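Local coordinates for pyridoxal phosphate homeostasis protein (PDB 3CPG) that probably binds pyridoxal 5'-phosphate and takes part in keeping the cellular level of this cofactor in balance, at residues A[197-207]-A[238-246]. Sequence-based numbering, arbitrary orientation.
Sequences ELQGLMTIGAH and RCRELSMGM
Leu198 and Cys239 meet through their apolar ends, CD2 of Leu198 lying 3.8 Å from SG of Cys239. SG stands anti to its own backbone N (chi1 -175°), which brings it between Leu198 and the CA of Gly200, with CD2 of Leu201 a little farther off. Leu201 and Leu242 lie on one face, with CB of Leu201 4.3 Å from CD2 of Leu242. On the other face, CG of Met202, a selenomethionine, packs 3.7 Å from CB of Ser243. Gly200 lets the backbones close in: its CA sits 3.2 Å from O of Glu241.

A ladder of parallel-strand hydrogen bonds runs between the segments. O of Gln199 accepts a bond from N of Glu241 on a lone pair in the carbonyl plane, plus a weak bond from N of Arg240. Leu201 uses both its N and its O on this edge, N giving to O of Glu241 and O taking from N of Ser243 (2.9 Å, nearly straight). N of Thr203 then reaches O of Ser243. Further along, a water links O of Thr203 to N of Gly245.

At the outer end, OE2 of Glu197 lies 3.6 Å from NE of Arg238. This long salt bridge rests on charge alone, since the oxygen lies well out of the guanidinium plane. OE1 of Glu197 accepts a hydrogen bond from NE2 of Gln199, whose OE1 is paired with Thr137.

The segments belong to a beta-alpha-beta unit of the TIM barrel. Helix 211-231 covers Leu201 and Leu242. Ser243 OG bonds Glu139 and Arg262 on the opposite face. Strand 161-166 pairs with the far edge of strand 196-202, and Ile260 of strand 260-263 touches Glu241 and Ser243.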
loop_
_atom_site.group_PDB
_atom_site.type_symbol
_atom_site.label_atom_id
_atom_site.label_comp_id
_atom_site.label_asym_id
_atom_site.label_seq_id
_atom_site.Cartn_x
_atom_site.Cartn_y
_atom_site.Cartn_z
ATOM N N GLU A 197 3.187 14.140 -0.173
ATOM C CA GLU A 197 3.406 13.904 -1.589
ATOM C C GLU A 197 2.369 12.899 -2.085
ATOM O O GLU A 197 2.386 11.733 -1.693
ATOM C CB GLU A 197 4.812 13.352 -1.838
ATOM C CG GLU A 197 5.137 13.162 -3.311
ATOM C CD GLU A 197 6.537 12.628 -3.548
ATOM O OE1 GLU A 197 6.766 11.418 -3.335
ATOM O OE2 GLU A 197 7.413 13.424 -3.946
ATOM N N LEU A 198 1.462 13.356 -2.939
ATOM C CA LEU A 198 0.434 12.477 -3.490
ATOM C C LEU A 198 1.111 11.539 -4.486
ATOM O O LEU A 198 1.573 11.975 -5.542
ATOM C CB LEU A 198 -0.634 13.309 -4.196
ATOM C CG LEU A 198 -1.744 12.541 -4.907
ATOM C CD1 LEU A 198 -2.514 11.685 -3.910
ATOM C CD2 LEU A 198 -2.663 13.533 -5.600
ATOM N N GLN A 199 1.158 10.252 -4.160
ATOM C CA GLN A 199 1.837 9.287 -5.024
ATOM C C GLN A 199 0.932 8.359 -5.824
ATOM O O GLN A 199 1.419 7.474 -6.538
ATOM C CB GLN A 199 2.808 8.462 -4.177
ATOM C CG GLN A 199 3.724 9.337 -3.334
ATOM C CD GLN A 199 4.565 8.547 -2.351
ATOM O OE1 GLN A 199 4.093 7.584 -1.748
ATOM N NE2 GLN A 199 5.811 8.971 -2.165
ATOM N N GLY A 200 -0.377 8.563 -5.711
ATOM C CA GLY A 200 -1.317 7.722 -6.428
ATOM C C GLY A 200 -2.629 7.521 -5.692
ATOM O O GLY A 200 -2.952 8.262 -4.758
ATOM N N LEU A 201 -3.392 6.523 -6.127
ATOM C CA LEU A 201 -4.686 6.201 -5.532
ATOM C C LEU A 201 -4.692 4.766 -4.999
ATOM O O LEU A 201 -3.861 3.947 -5.382
ATOM C CB LEU A 201 -5.793 6.355 -6.579
ATOM C CG LEU A 201 -5.850 7.684 -7.346
ATOM C CD1 LEU A 201 -6.960 7.625 -8.385
ATOM C CD2 LEU A 201 -6.069 8.834 -6.382
HETATM N N MSE A 202 -5.646 4.472 -4.122
HETATM C CA MSE A 202 -5.772 3.143 -3.532
HETATM C C MSE A 202 -7.244 2.809 -3.351
HETATM O O MSE A 202 -8.068 3.698 -3.172
HETATM C CB MSE A 202 -5.082 3.114 -2.154
HETATM C CG MSE A 202 -5.095 1.745 -1.420
HETATM SE SE MSE A 202 -6.707 1.231 -0.453
HETATM C CE MSE A 202 -6.121 1.637 1.319
ATOM N N THR A 203 -7.579 1.529 -3.423
ATOM C CA THR A 203 -8.953 1.122 -3.169
ATOM C C THR A 203 -8.992 -0.297 -2.637
ATOM O O THR A 203 -8.145 -1.133 -2.968
ATOM C CB THR A 203 -9.858 1.197 -4.420
ATOM O OG1 THR A 203 -11.224 1.014 -4.023
ATOM C CG2 THR A 203 -9.504 0.101 -5.408
ATOM N N ILE A 204 -9.971 -0.549 -1.780
ATOM C CA ILE A 204 -10.168 -1.871 -1.208
ATOM C C ILE A 204 -11.014 -2.674 -2.203
ATOM O O ILE A 204 -11.098 -3.899 -2.125
ATOM C CB ILE A 204 -10.887 -1.762 0.148
ATOM C CG1 ILE A 204 -10.016 -0.957 1.119
ATOM C CG2 ILE A 204 -11.178 -3.148 0.704
ATOM C CD1 ILE A 204 -10.665 -0.705 2.469
ATOM N N GLY A 205 -11.629 -1.969 -3.148
ATOM C CA GLY A 205 -12.441 -2.620 -4.161
ATOM C C GLY A 205 -13.811 -3.016 -3.657
ATOM O O GLY A 205 -14.381 -2.345 -2.799
ATOM N N ALA A 206 -14.338 -4.110 -4.198
ATOM C CA ALA A 206 -15.648 -4.614 -3.804
ATOM C C ALA A 206 -15.537 -6.081 -3.400
ATOM O O ALA A 206 -15.027 -6.904 -4.163
ATOM C CB ALA A 206 -16.633 -4.464 -4.961
ATOM N N HIS A 207 -16.000 -6.404 -2.197
ATOM C CA HIS A 207 -15.960 -7.781 -1.717
ATOM C C HIS A 207 -17.199 -8.495 -2.243
ATOM O O HIS A 207 -18.120 -8.813 -1.489
ATOM C CB HIS A 207 -15.960 -7.822 -0.188
ATOM C CG HIS A 207 -14.857 -7.026 0.438
ATOM N ND1 HIS A 207 -13.532 -7.200 0.103
ATOM C CD2 HIS A 207 -14.882 -6.064 1.389
ATOM C CE1 HIS A 207 -12.787 -6.380 0.823
ATOM N NE2 HIS A 207 -13.582 -5.680 1.612
ATOM N N ARG A 238 3.070 13.399 -9.433
ATOM C CA ARG A 238 3.573 12.119 -8.950
ATOM C C ARG A 238 2.460 11.159 -8.546
ATOM O O ARG A 238 2.712 10.125 -7.934
ATOM C CB ARG A 238 4.537 12.333 -7.779
ATOM C CG ARG A 238 5.887 12.897 -8.205
ATOM C CD ARG A 238 6.878 12.896 -7.052
ATOM N NE ARG A 238 8.234 13.237 -7.478
ATOM C CZ ARG A 238 8.594 14.416 -7.974
ATOM N NH1 ARG A 238 7.697 15.384 -8.114
ATOM N NH2 ARG A 238 9.856 14.632 -8.326
ATOM N N CYS A 239 1.227 11.509 -8.893
ATOM C CA CYS A 239 0.071 10.671 -8.582
ATOM C C CYS A 239 0.045 9.569 -9.637
ATOM O O CYS A 239 -0.778 9.587 -10.550
ATOM C CB CYS A 239 -1.207 11.514 -8.653
ATOM S SG CYS A 239 -2.716 10.659 -8.146
ATOM N N ARG A 240 0.948 8.603 -9.500
ATOM C CA ARG A 240 1.059 7.533 -10.486
ATOM C C ARG A 240 0.673 6.123 -10.062
ATOM O O ARG A 240 0.340 5.297 -10.908
ATOM C CB ARG A 240 2.490 7.500 -11.024
ATOM C CG ARG A 240 2.887 8.737 -11.802
ATOM C CD ARG A 240 4.377 8.738 -12.102
ATOM N NE ARG A 240 4.755 9.848 -12.971
ATOM C CZ ARG A 240 4.385 9.960 -14.243
ATOM N NH1 ARG A 240 3.623 9.027 -14.800
ATOM N NH2 ARG A 240 4.778 11.004 -14.961
ATOM N N GLU A 241 0.720 5.833 -8.770
ATOM C CA GLU A 241 0.400 4.486 -8.323
ATOM C C GLU A 241 -1.085 4.160 -8.259
ATOM O O GLU A 241 -1.932 5.034 -8.062
ATOM C CB GLU A 241 1.001 4.223 -6.937
ATOM C CG GLU A 241 2.478 4.547 -6.808
ATOM C CD GLU A 241 3.393 3.441 -7.309
ATOM O OE1 GLU A 241 2.902 2.461 -7.910
ATOM O OE2 GLU A 241 4.619 3.562 -7.093
ATOM N N LEU A 242 -1.376 2.878 -8.439
ATOM C CA LEU A 242 -2.728 2.357 -8.326
ATOM C C LEU A 242 -2.573 1.146 -7.423
ATOM O O LEU A 242 -2.145 0.079 -7.861
ATOM C CB LEU A 242 -3.287 1.936 -9.686
ATOM C CG LEU A 242 -3.701 3.090 -10.604
ATOM C CD1 LEU A 242 -4.132 2.536 -11.958
ATOM C CD2 LEU A 242 -4.830 3.876 -9.959
ATOM N N SER A 243 -2.884 1.334 -6.146
ATOM C CA SER A 243 -2.779 0.255 -5.171
ATOM C C SER A 243 -4.137 -0.417 -5.133
ATOM O O SER A 243 -5.072 0.086 -4.514
ATOM C CB SER A 243 -2.428 0.819 -3.793
ATOM O OG SER A 243 -2.300 -0.213 -2.829
HETATM N N MSE A 244 -4.245 -1.546 -5.823
HETATM C CA MSE A 244 -5.501 -2.278 -5.887
HETATM C C MSE A 244 -5.266 -3.734 -6.253
HETATM O O MSE A 244 -4.355 -4.053 -7.019
HETATM C CB MSE A 244 -6.438 -1.618 -6.908
HETATM C CG MSE A 244 -5.854 -1.472 -8.319
HETATM SE SE MSE A 244 -6.941 -0.321 -9.432
HETATM C CE MSE A 244 -6.412 -0.940 -11.142
ATOM N N GLY A 245 -6.099 -4.608 -5.700
ATOM C CA GLY A 245 -5.969 -6.028 -5.956
ATOM C C GLY A 245 -5.348 -6.702 -4.748
ATOM O O GLY A 245 -4.350 -6.230 -4.207
HETATM N N MSE A 246 -5.953 -7.798 -4.312
HETATM C CA MSE A 246 -5.454 -8.547 -3.170
HETATM C C MSE A 246 -5.475 -10.019 -3.551
HETATM O O MSE A 246 -5.537 -10.345 -4.737
HETATM C CB MSE A 246 -6.323 -8.268 -1.946
HETATM C CG MSE A 246 -6.355 -6.788 -1.601
HETATM SE SE MSE A 246 -7.176 -6.346 0.095
HETATM C CE MSE A 246 -8.971 -6.720 -0.428
HETATM O O HOH W 1 2.044 14.289 -6.852
HETATM O O HOH W 2 -8.050 -3.673 -3.891
#